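Local coordinates for peptide ABC transporter permease (Staphylococcus hominis, PDB 6EXS), which probably transports peptides across the bacterial membrane, including a thioalcohol-conjugated dipeptide, a precursor of human underarm malodour, at residues V308-G313 against L401-C406. Sequence-based numbering, arbitrary orientation.
Sequences VLNIYG and LSYVIC. With C3H (2-[[(2~{R})-2-azanyl-3-[(3~{S})-3-methyl-1-oxidanyl-hexan-3-yl]sulfanyl-propanoyl]amino]ethanoic acid), chain O.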
ATOM      1  N   VAL A 308     -10.497   7.467  -7.510  1.00 39.58           N
ATOM      2  CA  VAL A 308     -10.983   8.806  -7.872  1.00 40.44           C
ATOM      3  C   VAL A 308     -10.592   9.207  -9.316  1.00 43.73           C
ATOM      4  O   VAL A 308     -11.482   9.535 -10.115  1.00 44.57           O
ATOM      5  CB  VAL A 308     -10.556   9.873  -6.811  1.00 44.34           C
ATOM      6  CG1 VAL A 308     -10.926  11.292  -7.242  1.00 44.97           C
ATOM      7  CG2 VAL A 308     -11.142   9.556  -5.434  1.00 44.18           C
ATOM      8  N   LEU A 309      -9.285   9.210  -9.633  1.00 38.37           N
ATOM      9  CA  LEU A 309      -8.773   9.630 -10.942  1.00 38.76           C
ATOM     10  C   LEU A 309      -9.210   8.723 -12.109  1.00 43.31           C
ATOM     11  O   LEU A 309      -9.487   9.238 -13.198  1.00 43.81           O
ATOM     12  CB  LEU A 309      -7.242   9.791 -10.900  1.00 38.11           C
ATOM     13  CG  LEU A 309      -6.590  10.682 -11.977  1.00 41.96           C
ATOM     14  CD1 LEU A 309      -7.218  12.088 -12.020  1.00 42.47           C
ATOM     15  CD2 LEU A 309      -5.075  10.761 -11.767  1.00 40.79           C
ATOM     16  N   ASN A 310      -9.308   7.395 -11.865  1.00 38.35           N
ATOM     17  CA  ASN A 310      -9.738   6.388 -12.846  1.00 37.86           C
ATOM     18  C   ASN A 310     -11.241   6.485 -13.243  1.00 42.46           C
ATOM     19  O   ASN A 310     -11.560   6.340 -14.428  1.00 41.43           O
ATOM     20  CB  ASN A 310      -9.375   4.970 -12.370  1.00 36.32           C
ATOM     21  CG  ASN A 310      -9.825   4.590 -10.979  1.00 44.74           C
ATOM     22  OD1 ASN A 310     -10.146   5.433 -10.140  1.00 35.61           O
ATOM     23  ND2 ASN A 310      -9.820   3.294 -10.696  1.00 33.74           N
ATOM     24  N   ILE A 311     -12.155   6.710 -12.251  1.00 40.09           N
ATOM     25  CA  ILE A 311     -13.598   6.882 -12.481  1.00 40.81           C
ATOM     26  C   ILE A 311     -13.814   8.201 -13.241  1.00 47.13           C
ATOM     27  O   ILE A 311     -14.652   8.258 -14.140  1.00 46.91           O
ATOM     28  CB  ILE A 311     -14.442   6.819 -11.179  1.00 44.29           C
ATOM     29  CG1 ILE A 311     -14.266   5.478 -10.435  1.00 43.87           C
ATOM     30  CG2 ILE A 311     -15.929   7.091 -11.473  1.00 46.23           C
ATOM     31  CD1 ILE A 311     -15.046   5.395  -9.079  1.00 47.87           C
ATOM     32  N   TYR A 312     -13.032   9.250 -12.888  1.00 45.16           N
ATOM     33  CA  TYR A 312     -13.066  10.558 -13.557  1.00 45.39           C
ATOM     34  C   TYR A 312     -12.637  10.409 -15.016  1.00 49.55           C
ATOM     35  O   TYR A 312     -13.271  10.987 -15.887  1.00 51.92           O
ATOM     36  CB  TYR A 312     -12.175  11.581 -12.832  1.00 45.73           C
ATOM     37  CG  TYR A 312     -12.267  12.987 -13.390  1.00 47.19           C
ATOM     38  CD1 TYR A 312     -13.414  13.758 -13.208  1.00 49.71           C
ATOM     39  CD2 TYR A 312     -11.200  13.559 -14.075  1.00 47.69           C
ATOM     40  CE1 TYR A 312     -13.489  15.067 -13.682  1.00 51.15           C
ATOM     41  CE2 TYR A 312     -11.272  14.860 -14.573  1.00 49.56           C
ATOM     42  CZ  TYR A 312     -12.417  15.613 -14.370  1.00 58.35           C
ATOM     43  OH  TYR A 312     -12.486  16.896 -14.849  1.00 60.15           O
ATOM     44  N   GLY A 313     -11.603   9.609 -15.266  1.00 43.49           N
ATOM     45  CA  GLY A 313     -11.128   9.323 -16.611  1.00 43.03           C
ATOM     46  C   GLY A 313     -12.178   8.579 -17.416  1.00 47.41           C
ATOM     47  O   GLY A 313     -12.484   8.971 -18.545  1.00 48.80           O
ATOM     48  N   LEU A 401      -1.388  11.966 -18.071  1.00 37.57           N
ATOM     49  CA  LEU A 401      -0.399  12.979 -17.671  1.00 37.15           C
ATOM     50  C   LEU A 401      -0.463  13.228 -16.154  1.00 39.57           C
ATOM     51  O   LEU A 401       0.580  13.400 -15.528  1.00 38.69           O
ATOM     52  CB  LEU A 401      -0.572  14.292 -18.474  1.00 38.05           C
ATOM     53  CG  LEU A 401       0.368  15.487 -18.171  1.00 42.64           C
ATOM     54  CD1 LEU A 401       1.869  15.086 -18.146  1.00 42.06           C
ATOM     55  CD2 LEU A 401       0.125  16.620 -19.137  1.00 43.64           C
ATOM     56  N   SER A 402      -1.670  13.192 -15.564  1.00 35.88           N
ATOM     57  CA  SER A 402      -1.833  13.350 -14.113  1.00 35.51           C
ATOM     58  C   SER A 402      -1.138  12.201 -13.352  1.00 38.48           C
ATOM     59  O   SER A 402      -0.395  12.466 -12.412  1.00 37.88           O
ATOM     60  CB  SER A 402      -3.304  13.439 -13.738  1.00 38.34           C
ATOM     61  OG  SER A 402      -3.413  13.768 -12.365  1.00 49.69           O
ATOM     62  N   TYR A 403      -1.324  10.942 -13.812  1.00 34.74           N
ATOM     63  CA  TYR A 403      -0.683   9.747 -13.252  1.00 33.28           C
ATOM     64  C   TYR A 403       0.848   9.842 -13.348  1.00 39.45           C
ATOM     65  O   TYR A 403       1.539   9.521 -12.383  1.00 39.45           O
ATOM     66  CB  TYR A 403      -1.165   8.481 -13.985  1.00 32.35           C
ATOM     67  CG  TYR A 403      -2.508   7.971 -13.511  1.00 31.52           C
ATOM     68  CD1 TYR A 403      -2.632   7.303 -12.293  1.00 31.29           C
ATOM     69  CD2 TYR A 403      -3.651   8.130 -14.289  1.00 31.55           C
ATOM     70  CE1 TYR A 403      -3.864   6.820 -11.857  1.00 30.96           C
ATOM     71  CE2 TYR A 403      -4.894   7.687 -13.845  1.00 31.73           C
ATOM     72  CZ  TYR A 403      -4.995   7.016 -12.635  1.00 38.61           C
ATOM     73  OH  TYR A 403      -6.215   6.558 -12.199  1.00 36.72           O
ATOM     74  N   VAL A 404       1.363  10.297 -14.509  1.00 36.93           N
ATOM     75  CA  VAL A 404       2.796  10.431 -14.793  1.00 37.01           C
ATOM     76  C   VAL A 404       3.451  11.468 -13.872  1.00 43.26           C
ATOM     77  O   VAL A 404       4.545  11.210 -13.370  1.00 43.60           O
ATOM     78  CB  VAL A 404       3.092  10.685 -16.303  1.00 40.80           C
ATOM     79  CG1 VAL A 404       4.579  10.929 -16.548  1.00 40.94           C
ATOM     80  CG2 VAL A 404       2.583   9.534 -17.178  1.00 39.64           C
ATOM     81  N   ILE A 405       2.786  12.618 -13.622  1.00 40.56           N
ATOM     82  CA  ILE A 405       3.342  13.651 -12.734  1.00 40.90           C
ATOM     83  C   ILE A 405       3.442  13.120 -11.296  1.00 45.18           C
ATOM     84  O   ILE A 405       4.466  13.307 -10.635  1.00 45.50           O
ATOM     85  CB  ILE A 405       2.602  15.016 -12.849  1.00 44.54           C
ATOM     86  CG1 ILE A 405       2.701  15.580 -14.292  1.00 44.87           C
ATOM     87  CG2 ILE A 405       3.137  16.041 -11.813  1.00 45.24           C
ATOM     88  CD1 ILE A 405       1.582  16.579 -14.667  1.00 54.84           C
ATOM     89  N   CYS A 406       2.410  12.393 -10.850  1.00 41.10           N
ATOM     90  CA  CYS A 406       2.366  11.801  -9.514  1.00 39.78           C
ATOM     91  C   CYS A 406       3.451  10.738  -9.272  1.00 42.50           C
ATOM     92  O   CYS A 406       4.066  10.728  -8.201  1.00 40.24           O
ATOM     93  CB  CYS A 406       0.978  11.261  -9.201  1.00 38.88           C
ATOM     94  SG  CYS A 406       0.642  11.127  -7.434  1.00 42.57           S
TER
HETATM   95  O2  C3H O 514       2.762  -1.397  -5.272  0.75 69.54           O
HETATM   96  C11 C3H O 514       3.309  -0.718  -6.066  0.75 68.31           C
HETATM   97  O3  C3H O 514       4.445  -0.151  -5.857  0.75 68.52           O
HETATM   98  C10 C3H O 514       2.756  -0.355  -7.413  0.75 66.90           C
HETATM   99  N1  C3H O 514       1.313  -0.332  -7.450  0.75 65.30           N
HETATM  100  C9  C3H O 514       0.629   0.745  -7.103  0.75 65.79           C
HETATM  101  O1  C3H O 514       0.831   1.359  -6.066  0.75 68.68           O
HETATM  102  C8  C3H O 514      -0.427   1.243  -8.034  0.75 63.57           C
HETATM  103  N   C3H O 514      -0.749   0.197  -8.995  0.75 63.93           N
HETATM  104  C7  C3H O 514      -1.704   1.596  -7.271  0.75 63.34           C
HETATM  105  S   C3H O 514      -2.028   3.350  -6.947  0.75 63.64           S
HETATM  106  C3  C3H O 514      -2.367   4.288  -8.531  0.75 55.14           C
HETATM  107  C4  C3H O 514      -3.671   3.753  -9.066  0.75 52.12           C
HETATM  108  C5  C3H O 514      -1.147   4.100  -9.443  0.75 51.07           C
HETATM  109  C6  C3H O 514      -1.268   4.585 -10.870  0.75 46.34           C
HETATM  110  O   C3H O 514      -1.133   3.555 -11.792  0.75 41.31           O
HETATM  111  C2  C3H O 514      -2.505   5.784  -8.261  0.75 54.02           C
HETATM  112  C1  C3H O 514      -1.469   6.668  -8.935  0.75 51.79           C
HETATM  113  C   C3H O 514      -1.697   8.122  -8.620  0.75 50.23           C
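L309 reaches across to Y403 and sets its CD2 methyl over one face of the ring. L309 CB sits beside the phenol end, 3.6 Å from Y403 OH. L309 CG, anti to the backbone N (chi1 -159°), extends towards the second helix and comes 3.9 Å from Y403 CE2. L309 CD2 ends over the middle of the ring in a CH-pi contact, 3.8 Å from the Y403 centroid and 12° off its normal. L309 CD2 also touches S402, 3.5 Å from its OG, whereas L309 CD1 approaches that hydroxyl more loosely. In this major facilitator superfamily protein the contact joins the short helix 309-316, which follows helix 279-302, to helix 396-418; the two run nearly antiparallel (160°), and at a local axis separation of 11.9 Å the contact is made by side chains, chiefly L309 and Y403. N310 borders the phenol through its CB, 3.5 Å from Y403 OH. That hydroxyl hydrogen-bonds to the carbonyl of G305, while S402 OG is bonded to S378 O. Y403 also belongs to the peptide pocket: Y403 CD1 packs 3.4 Å from C6 of the ligand's hydroxyethyl arm, and the ring of F335 meets the same tyrosine ring. The propyl arm of the ligand continues to C406, whose SG lies 4.0 Å from the terminal carbon C.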